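Long-range contacts in complement C1r subcomponent (Homo sapiens, PDB 6F1D), which is a serine protease of the complement C1 complex, here represented by its second CUB domain, from a region probably involved in pairing with C1s: residues 9-14 with 112-117; 26-31 with 97-102; 33-38 with 90-95. All coordinates share one frame; numbering follows the deposited sequence.

Contact 1: residues 9-14 with 112-117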
loop_
_atom_site.group_PDB
_atom_site.type_symbol
_atom_site.label_atom_id
_atom_site.label_comp_id
_atom_site.label_asym_id
_atom_site.label_seq_id
_atom_site.Cartn_x
_atom_site.Cartn_y
_atom_site.Cartn_z
ATOM N N THR A 9 -6.399 6.604 11.389
ATOM C CA THR A 9 -7.070 5.989 12.522
ATOM C C THR A 9 -8.595 6.004 12.419
ATOM O O THR A 9 -9.246 5.519 13.339
ATOM C CB THR A 9 -6.676 6.682 13.825
ATOM O OG1 THR A 9 -7.228 7.998 13.803
ATOM C CG2 THR A 9 -5.148 6.785 13.928
ATOM N N GLU A 10 -9.181 6.536 11.348
ATOM C CA GLU A 10 -10.634 6.495 11.220
ATOM C C GLU A 10 -11.103 5.067 10.878
ATOM O O GLU A 10 -10.313 4.202 10.522
ATOM C CB GLU A 10 -11.094 7.506 10.170
ATOM C CG GLU A 10 -11.269 8.909 10.736
ATOM C CD GLU A 10 -10.796 9.999 9.786
ATOM O OE1 GLU A 10 -10.047 10.893 10.239
ATOM O OE2 GLU A 10 -11.176 9.972 8.591
ATOM N N ALA A 11 -12.410 4.824 10.995
ATOM C CA ALA A 11 -12.975 3.497 10.742
ATOM C C ALA A 11 -12.862 3.064 9.285
ATOM O O ALA A 11 -12.922 1.868 9.000
ATOM C CB ALA A 11 -14.450 3.449 11.144
ATOM N N SER A 12 -12.748 3.998 8.357
ATOM C CA SER A 12 -12.468 3.618 6.988
ATOM C C SER A 12 -11.718 4.759 6.323
ATOM O O SER A 12 -11.731 5.894 6.809
ATOM C CB SER A 12 -13.753 3.307 6.230
ATOM O OG SER A 12 -14.612 4.440 6.258
ATOM N N GLY A 13 -11.100 4.474 5.186
ATOM C CA GLY A 13 -10.504 5.586 4.466
ATOM C C GLY A 13 -9.768 5.130 3.230
ATOM O O GLY A 13 -9.636 3.940 2.957
ATOM N N TYR A 14 -9.262 6.102 2.494
ATOM C CA TYR A 14 -8.502 5.836 1.285
ATOM C C TYR A 14 -7.036 6.174 1.535
ATOM O O TYR A 14 -6.705 7.147 2.232
ATOM C CB TYR A 14 -9.002 6.659 0.100
ATOM C CG TYR A 14 -10.357 6.303 -0.466
ATOM C CD1 TYR A 14 -11.475 7.075 -0.155
ATOM C CD2 TYR A 14 -10.520 5.219 -1.330
ATOM C CE1 TYR A 14 -12.712 6.783 -0.677
ATOM C CE2 TYR A 14 -11.770 4.919 -1.860
ATOM C CZ TYR A 14 -12.843 5.694 -1.513
ATOM O OH TYR A 14 -14.063 5.406 -2.039
ATOM N N TYR A 112 -9.539 1.099 2.937
ATOM C CA TYR A 112 -9.618 0.182 4.068
ATOM C C TYR A 112 -10.942 0.396 4.787
ATOM O O TYR A 112 -11.474 1.518 4.830
ATOM C CB TYR A 112 -8.424 0.363 5.007
ATOM C CG TYR A 112 -8.467 1.581 5.896
ATOM C CD1 TYR A 112 -9.097 1.532 7.133
ATOM C CD2 TYR A 112 -7.834 2.767 5.522
ATOM C CE1 TYR A 112 -9.144 2.664 7.957
ATOM C CE2 TYR A 112 -7.872 3.887 6.334
ATOM C CZ TYR A 112 -8.531 3.826 7.547
ATOM O OH TYR A 112 -8.564 4.927 8.375
ATOM N N THR A 113 -11.491 -0.695 5.311
ATOM C CA THR A 113 -12.686 -0.642 6.126
ATOM C C THR A 113 -12.413 -1.487 7.351
ATOM O O THR A 113 -11.467 -2.280 7.363
ATOM C CB THR A 113 -13.904 -1.177 5.381
ATOM O OG1 THR A 113 -13.552 -2.434 4.742
ATOM C CG2 THR A 113 -14.404 -0.147 4.303
ATOM N N THR A 114 -13.285 -1.395 8.345
ATOM C CA THR A 114 -13.102 -2.164 9.564
ATOM C C THR A 114 -14.310 -3.058 9.793
ATOM O O THR A 114 -15.456 -2.699 9.493
ATOM C CB THR A 114 -12.866 -1.262 10.790
ATOM O OG1 THR A 114 -13.853 -0.229 10.822
ATOM C CG2 THR A 114 -11.500 -0.585 10.707
ATOM N N GLU A 115 -14.020 -4.241 10.294
ATOM C CA GLU A 115 -14.998 -5.242 10.650
ATOM C C GLU A 115 -15.010 -5.351 12.162
ATOM O O GLU A 115 -13.947 -5.361 12.815
ATOM C CB GLU A 115 -14.654 -6.591 10.014
ATOM C CG GLU A 115 -15.458 -7.771 10.554
ATOM C CD GLU A 115 -14.876 -9.127 10.153
ATOM O OE1 GLU A 115 -14.067 -9.194 9.201
ATOM O OE2 GLU A 115 -15.235 -10.138 10.795
ATOM N N ILE A 116 -16.217 -5.412 12.704
ATOM C CA ILE A 116 -16.424 -5.471 14.142
ATOM C C ILE A 116 -16.287 -6.921 14.587
ATOM O O ILE A 116 -16.978 -7.805 14.072
ATOM C CB ILE A 116 -17.803 -4.905 14.512
ATOM C CG1 ILE A 116 -17.822 -3.383 14.337
ATOM C CG2 ILE A 116 -18.170 -5.318 15.919
ATOM C CD1 ILE A 116 -18.360 -2.935 13.014
ATOM N N ILE A 117 -15.384 -7.168 15.525
ATOM C CA ILE A 117 -15.184 -8.511 16.055
ATOM C C ILE A 117 -16.274 -8.845 17.061
ATOM O O ILE A 117 -16.914 -9.891 16.969
ATOM C CB ILE A 117 -13.801 -8.647 16.683
ATOM C CG1 ILE A 117 -12.732 -8.710 15.590
ATOM C CG2 ILE A 117 -13.746 -9.858 17.581
ATOM C CD1 ILE A 117 -11.316 -8.614 16.143
#

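Contact 2: residues 26-31 with 97-102. With CA (calcium ion), chain B.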
loop_
_atom_site.group_PDB
_atom_site.type_symbol
_atom_site.label_atom_id
_atom_site.label_comp_id
_atom_site.label_asym_id
_atom_site.label_seq_id
_atom_site.Cartn_x
_atom_site.Cartn_y
_atom_site.Cartn_z
ATOM N N PRO A 26 10.231 9.387 -7.730
ATOM C CA PRO A 26 11.269 8.393 -7.473
ATOM C C PRO A 26 11.895 8.556 -6.093
ATOM O O PRO A 26 11.656 9.529 -5.384
ATOM C CB PRO A 26 12.297 8.703 -8.576
ATOM C CG PRO A 26 12.216 10.178 -8.715
ATOM C CD PRO A 26 10.769 10.537 -8.495
ATOM N N ASP A 27 12.685 7.536 -5.714
ATOM C CA ASP A 27 13.532 7.529 -4.527
ATOM C C ASP A 27 12.736 7.687 -3.240
ATOM O O ASP A 27 13.237 8.225 -2.253
ATOM C CB ASP A 27 14.632 8.581 -4.652
ATOM C CG ASP A 27 15.560 8.289 -5.816
ATOM O OD1 ASP A 27 15.988 7.112 -5.946
ATOM O OD2 ASP A 27 15.837 9.210 -6.619
ATOM N N LEU A 28 11.513 7.167 -3.227
ATOM C CA LEU A 28 10.667 7.260 -2.057
ATOM C C LEU A 28 10.941 6.098 -1.118
ATOM O O LEU A 28 11.189 4.970 -1.555
ATOM C CB LEU A 28 9.201 7.196 -2.442
ATOM C CG LEU A 28 8.572 8.334 -3.214
ATOM C CD1 LEU A 28 7.096 7.962 -3.465
ATOM C CD2 LEU A 28 8.761 9.683 -2.494
ATOM N N ARG A 29 10.817 6.372 0.175
ATOM C CA ARG A 29 10.601 5.351 1.200
ATOM C C ARG A 29 9.440 5.853 2.048
ATOM O O ARG A 29 9.646 6.600 3.007
ATOM C CB ARG A 29 11.876 5.104 2.038
ATOM C CG ARG A 29 13.176 5.383 1.278
ATOM C CD ARG A 29 14.396 4.644 1.865
ATOM N NE ARG A 29 15.641 5.397 1.681
ATOM C CZ ARG A 29 16.233 5.634 0.504
ATOM N NH1 ARG A 29 15.705 5.181 -0.632
ATOM N NH2 ARG A 29 17.362 6.337 0.461
ATOM N N CYS A 30 8.228 5.472 1.668
ATOM C CA CYS A 30 6.994 5.939 2.283
ATOM C C CYS A 30 6.483 4.910 3.283
ATOM O O CYS A 30 6.490 3.711 3.004
ATOM C CB CYS A 30 5.921 6.175 1.212
ATOM S SG CYS A 30 6.434 7.304 -0.038
ATOM N N ASN A 31 6.029 5.381 4.446
ATOM C CA ASN A 31 5.407 4.514 5.441
ATOM C C ASN A 31 4.007 5.031 5.736
ATOM O O ASN A 31 3.844 6.168 6.201
ATOM C CB ASN A 31 6.248 4.487 6.732
ATOM C CG ASN A 31 5.587 3.673 7.847
ATOM O OD1 ASN A 31 4.949 2.632 7.600
ATOM N ND2 ASN A 31 5.741 4.147 9.084
ATOM N N PHE A 97 6.144 1.717 0.893
ATOM C CA PHE A 97 6.286 1.849 -0.556
ATOM C C PHE A 97 7.684 2.386 -0.855
ATOM O O PHE A 97 8.010 3.513 -0.458
ATOM C CB PHE A 97 5.194 2.801 -1.068
ATOM C CG PHE A 97 5.112 2.934 -2.562
ATOM C CD1 PHE A 97 4.880 4.177 -3.111
ATOM C CD2 PHE A 97 5.204 1.831 -3.396
ATOM C CE1 PHE A 97 4.779 4.339 -4.515
ATOM C CE2 PHE A 97 5.092 1.988 -4.798
ATOM C CZ PHE A 97 4.867 3.232 -5.331
ATOM N N PHE A 98 8.490 1.606 -1.575
ATOM C CA PHE A 98 9.843 1.990 -1.960
ATOM C C PHE A 98 9.891 2.180 -3.466
ATOM O O PHE A 98 9.391 1.328 -4.203
ATOM C CB PHE A 98 10.851 0.899 -1.619
ATOM C CG PHE A 98 10.926 0.545 -0.154
ATOM C CD1 PHE A 98 11.751 1.260 0.696
ATOM C CD2 PHE A 98 10.216 -0.543 0.353
ATOM C CE1 PHE A 98 11.855 0.931 2.043
ATOM C CE2 PHE A 98 10.315 -0.891 1.713
ATOM C CZ PHE A 98 11.136 -0.149 2.550
ATOM N N THR A 99 10.507 3.254 -3.930
ATOM C CA THR A 99 10.618 3.427 -5.369
ATOM C C THR A 99 12.042 3.796 -5.710
ATOM O O THR A 99 12.757 4.432 -4.916
ATOM C CB THR A 99 9.667 4.501 -5.918
ATOM O OG1 THR A 99 10.050 5.787 -5.401
ATOM C CG2 THR A 99 8.238 4.239 -5.455
ATOM N N ASP A 100 12.457 3.419 -6.900
ATOM C CA ASP A 100 13.840 3.641 -7.287
ATOM C C ASP A 100 13.951 4.954 -8.062
ATOM O O ASP A 100 13.045 5.781 -8.015
ATOM C CB ASP A 100 14.361 2.458 -8.103
ATOM C CG ASP A 100 13.696 2.345 -9.498
ATOM O OD1 ASP A 100 12.767 3.129 -9.831
ATOM O OD2 ASP A 100 14.110 1.433 -10.268
ATOM N N GLU A 101 15.020 5.121 -8.849
ATOM C CA GLU A 101 15.365 6.434 -9.380
ATOM C C GLU A 101 14.593 6.835 -10.643
ATOM O O GLU A 101 14.711 7.995 -11.043
ATOM C CB GLU A 101 16.878 6.497 -9.671
ATOM C CG GLU A 101 17.350 5.522 -10.761
ATOM C CD GLU A 101 18.886 5.481 -10.935
ATOM O OE1 GLU A 101 19.622 5.313 -9.924
ATOM O OE2 GLU A 101 19.357 5.623 -12.091
ATOM N N SER A 102 13.829 5.940 -11.296
ATOM C CA SER A 102 13.253 6.316 -12.592
ATOM C C SER A 102 11.960 5.554 -12.876
ATOM O O SER A 102 11.611 4.575 -12.195
ATOM C CB SER A 102 14.234 6.046 -13.724
ATOM O OG SER A 102 14.375 4.622 -13.854
HETATM CA CA CA B . 10.510 3.194 -10.480
HETATM O O HOH W 1 15.840 9.952 -9.414
HETATM O O HOH W 2 13.939 4.197 -2.179
HETATM O O HOH W 3 10.457 5.121 -9.186
HETATM O O HOH W 4 8.460 4.245 -11.549
#

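Contact 3: residues 33-38 with 90-95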
loop_
_atom_site.group_PDB
_atom_site.type_symbol
_atom_site.label_atom_id
_atom_site.label_comp_id
_atom_site.label_asym_id
_atom_site.label_seq_id
_atom_site.Cartn_x
_atom_site.Cartn_y
_atom_site.Cartn_z
ATOM N N SER A 33 0.661 4.058 8.023
ATOM C CA SER A 33 0.209 3.207 9.120
ATOM C C SER A 33 -1.289 3.354 9.300
ATOM O O SER A 33 -1.815 4.477 9.272
ATOM C CB SER A 33 0.926 3.572 10.444
ATOM O OG SER A 33 2.339 3.455 10.300
ATOM N N ILE A 34 -1.965 2.239 9.559
ATOM C CA ILE A 34 -3.370 2.230 9.961
ATOM C C ILE A 34 -3.448 1.664 11.366
ATOM O O ILE A 34 -2.903 0.583 11.635
ATOM C CB ILE A 34 -4.225 1.371 9.020
ATOM C CG1 ILE A 34 -3.911 1.729 7.576
ATOM C CG2 ILE A 34 -5.728 1.551 9.378
ATOM C CD1 ILE A 34 -4.685 0.809 6.584
ATOM N N ARG A 35 -4.097 2.386 12.263
ATOM C CA ARG A 35 -4.216 1.919 13.643
ATOM C C ARG A 35 -5.653 2.153 14.070
ATOM O O ARG A 35 -6.095 3.307 14.118
ATOM C CB ARG A 35 -3.247 2.664 14.573
ATOM C CG ARG A 35 -1.738 2.414 14.255
ATOM C CD ARG A 35 -1.368 1.015 14.713
ATOM N NE ARG A 35 0.053 0.697 14.565
ATOM C CZ ARG A 35 0.674 0.506 13.406
ATOM N NH1 ARG A 35 -0.001 0.596 12.248
ATOM N NH2 ARG A 35 1.986 0.207 13.418
ATOM N N VAL A 36 -6.386 1.084 14.379
ATOM C CA VAL A 36 -7.776 1.234 14.810
ATOM C C VAL A 36 -7.938 0.507 16.139
ATOM O O VAL A 36 -6.995 -0.094 16.665
ATOM C CB VAL A 36 -8.777 0.734 13.750
ATOM C CG1 VAL A 36 -8.610 1.537 12.445
ATOM C CG2 VAL A 36 -8.562 -0.728 13.452
ATOM N N GLU A 37 -9.129 0.601 16.721
ATOM C CA GLU A 37 -9.239 0.112 18.088
ATOM C C GLU A 37 -9.261 -1.413 18.113
ATOM O O GLU A 37 -9.680 -2.070 17.155
ATOM C CB GLU A 37 -10.467 0.689 18.799
ATOM C CG GLU A 37 -10.786 0.062 20.185
ATOM C CD GLU A 37 -9.659 0.141 21.260
ATOM O OE1 GLU A 37 -10.016 0.148 22.463
ATOM O OE2 GLU A 37 -8.444 0.179 20.942
ATOM N N ARG A 38 -8.726 -1.972 19.211
ATOM C CA ARG A 38 -8.816 -3.399 19.463
ATOM C C ARG A 38 -10.261 -3.856 19.312
ATOM O O ARG A 38 -11.208 -3.127 19.632
ATOM C CB ARG A 38 -8.298 -3.708 20.869
ATOM C CG ARG A 38 -8.197 -5.193 21.203
ATOM C CD ARG A 38 -7.257 -5.448 22.384
ATOM N NE ARG A 38 -5.916 -4.914 22.139
ATOM C CZ ARG A 38 -5.221 -4.204 23.024
ATOM N NH1 ARG A 38 -5.731 -3.952 24.228
ATOM N NH2 ARG A 38 -4.013 -3.749 22.702
ATOM N N SER A 90 -6.276 -7.949 11.759
ATOM C CA SER A 90 -5.409 -7.116 12.573
ATOM C C SER A 90 -6.007 -5.726 12.713
ATOM O O SER A 90 -6.658 -5.235 11.798
ATOM C CB SER A 90 -4.023 -6.993 11.924
ATOM O OG SER A 90 -3.163 -6.233 12.747
ATOM N N ASN A 91 -5.740 -5.069 13.838
ATOM C CA ASN A 91 -6.064 -3.655 13.980
ATOM C C ASN A 91 -4.887 -2.730 13.678
ATOM O O ASN A 91 -5.007 -1.525 13.896
ATOM C CB ASN A 91 -6.585 -3.373 15.394
ATOM C CG ASN A 91 -5.512 -3.536 16.441
ATOM O OD1 ASN A 91 -4.668 -4.411 16.331
ATOM N ND2 ASN A 91 -5.527 -2.681 17.456
ATOM N N ALA A 92 -3.757 -3.257 13.196
ATOM C CA ALA A 92 -2.539 -2.467 12.964
ATOM C C ALA A 92 -1.930 -2.935 11.657
ATOM O O ALA A 92 -1.459 -4.073 11.570
ATOM C CB ALA A 92 -1.534 -2.649 14.101
ATOM N N VAL A 93 -1.956 -2.081 10.646
ATOM C CA VAL A 93 -1.381 -2.400 9.339
ATOM C C VAL A 93 -0.329 -1.348 9.005
ATOM O O VAL A 93 -0.477 -0.177 9.375
ATOM C CB VAL A 93 -2.498 -2.467 8.283
ATOM C CG1 VAL A 93 -1.958 -2.448 6.858
ATOM C CG2 VAL A 93 -3.329 -3.757 8.560
ATOM N N ASP A 94 0.762 -1.762 8.360
ATOM C CA ASP A 94 1.688 -0.782 7.804
ATOM C C ASP A 94 1.910 -1.115 6.337
ATOM O O ASP A 94 2.021 -2.290 5.978
ATOM C CB ASP A 94 3.011 -0.773 8.543
ATOM C CG ASP A 94 2.860 -0.334 10.019
ATOM O OD1 ASP A 94 3.212 0.841 10.349
ATOM O OD2 ASP A 94 2.397 -1.170 10.846
ATOM N N LEU A 95 1.923 -0.093 5.491
ATOM C CA LEU A 95 2.346 -0.218 4.096
ATOM C C LEU A 95 3.641 0.550 3.914
ATOM O O LEU A 95 3.752 1.693 4.358
ATOM C CB LEU A 95 1.308 0.323 3.135
ATOM C CG LEU A 95 -0.009 -0.442 3.230
ATOM C CD1 LEU A 95 -0.878 0.334 4.178
ATOM C CD2 LEU A 95 -0.638 -0.534 1.849
HETATM O O HOH W 5 -4.362 0.070 16.689
#

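Contact 1: residues 9-14 with 112-117
Tyr112 lays its ring against the backbone of residues 10-13, and the hydroxyl at its tip closes the contact. CB leaves strand 109-116 on the face that a side chain at Gly13 would share. With chi1 at 76°, CG stands between the tyrosine's own backbone N and carbonyl carbon, which swings the ring along the neighbouring chain. CG and CD2 lie by Gly13 N and O, CD2 approaching Gly13 O to 3.3 Å. Gly13 N sits over the ring centre, 3.4 Å above its plane, and Ser12 C covers the same face nearer the rim. A CB on Gly13 would come tightly against CE2. On the other flank CD1 and CE1 run beside Ser12 CA, while CE1 also nears Glu10 O, which lies in the ring plane at the edge. Beyond CZ, Tyr112 OH donates to Glu10 O at 2.9 Å, meeting that carbonyl from above its plane, 45° out of it.

The main chains pair as well: Gly13 and Tyr112 form an antiparallel hydrogen-bonded pair, with Tyr112 N to Gly13 O at 2.8 Å and Gly13 N to Tyr112 O at 3.0 Å. Farther along, Thr114 OG1 donates to Ala11 O at 2.9 Å, in the carbonyl plane on a lone pair, so a side chain continues the link beyond the backbone pair. Strand 13-16 is thus fastened as an edge strand of one antiparallel sheet of the CUB sandwich; strand 109-116 has strand 40-46 on its other side, where Tyr112 packs on Leu42 and Leu44.

Contact 2: residues 26-31 with 97-102
Thr99 OG1 is held by two bonds to the 25-28 loop: it accepts from Leu28 N at 3.0 Å, nearly straight at 165°, and is also hydrogen-bonded to Pro25 O. With chi1 at 66°, OG1 is placed between the backbone N and carbonyl carbon of Thr99, whose side chain lies alongside that of Leu28, pointing the same way. With an alanine in its place, Leu28 N and Pro25 O would probably lose this shared partner, and the loop would be held less firmly.

Farther back, Cys30 and Phe97 form an antiparallel hydrogen-bonded pair, in which Cys30 N reaches Phe97 O at 2.9 Å, and Cys30 carries the disulfide to Cys3. Thr99 CG2 lies 3.5 Å above the plane of the Phe97 ring, toward its rim.

Past the strands, Asp27 N donates to Asp100 O, which also accepts from water 3, a calcium ligand at 2.3 Å from the metal. Asp100 OD1 and Ser102 O bind the calcium ion directly at 2.4 and 2.5 Å, and Glu53 and Asp63 complete the protein ligands. Asp27 N thus probably serves as a second-shell group, steadying Asp100 and its water, and calcium binding is probably coupled to the shape of both loops.

Contact 3: residues 33-38 with 90-95
Arg35 and Asp94 meet with their flat groups almost perpendicular, guanidinium and carboxylate planes 83° apart. The carboxylate carbon lies at the guanidinium edge, and Arg35 NH2 reaches the syn lone pair of Asp94 OD2 at 2.9 Å to make the salt bridge; the bonds from NH1 to OD2 and from NH2 to OD1 are weak. Arg35 gets there by bending at chi2 (-74°), which folds the chain across the neighbouring strand. One face of the guanidinium then rests on Ala92 CB, 3.6 Å from the plane and toward the rim, while NH1 turns back to donate to Ile34 O at 3.0 Å, from well above that carbonyl plane. Ile34 O accepts Val93 N too, so two donors share it. The other oxygen, Asp94 OD1, takes the hydroxyl of Ser33, OG to OD1 2.8 Å, from above the carboxylate plane. Held by a serine and an arginine, the aspartate probably stays ionised and has little freedom to rotate.

These groups decorate one face of two antiparallel strands, 29-35 and 92-98, which are neighbours in one sheet of the beta sandwich characteristic of CUB domains. Ile34 and Val93 point to the opposite face, into the space between the sheets, where both touch Leu42 of strand 40-46 and Ile34 also meets Tyr112. Their backbones form a hydrogen-bonded pair, Ile34 N to Val93 O at 2.8 Å.

At the end of the pairing, the side chains of Val36 and Asn91 run antiparallel, alongside one another, Val36 CG2 lying 3.8 Å from Asn91 CB. Two bonds join them: Val36 N donates to Asn91 O, and Asn91 ND2 returns to Val36 O at 3.1 Å, tilted from both the Val36 carbonyl plane and its own amide plane.

How the contacts relate
Contacts 2 and 3 join the same two strands, 29-35 and 92-98, at opposite ends, their centres about 22 Å apart; they touch where Asn31 meets Asp94 and Leu95. Contact 1 belongs to the other sheet, joining strands 13-16 and 109-116. Its centre is about 9 Å from that of contact 3, with Tyr112 against Ile34 and Thr114 against Val36, so these two bring the sheets together across the sandwich. Contact 2, about 26 Å from contact 1 between centres, is at the calcium end. Along the chain contact 3 is nested inside contact 2, and contact 2 inside contact 1, so contact 1 joins an early strand to the last strand and closes the largest loop of the three.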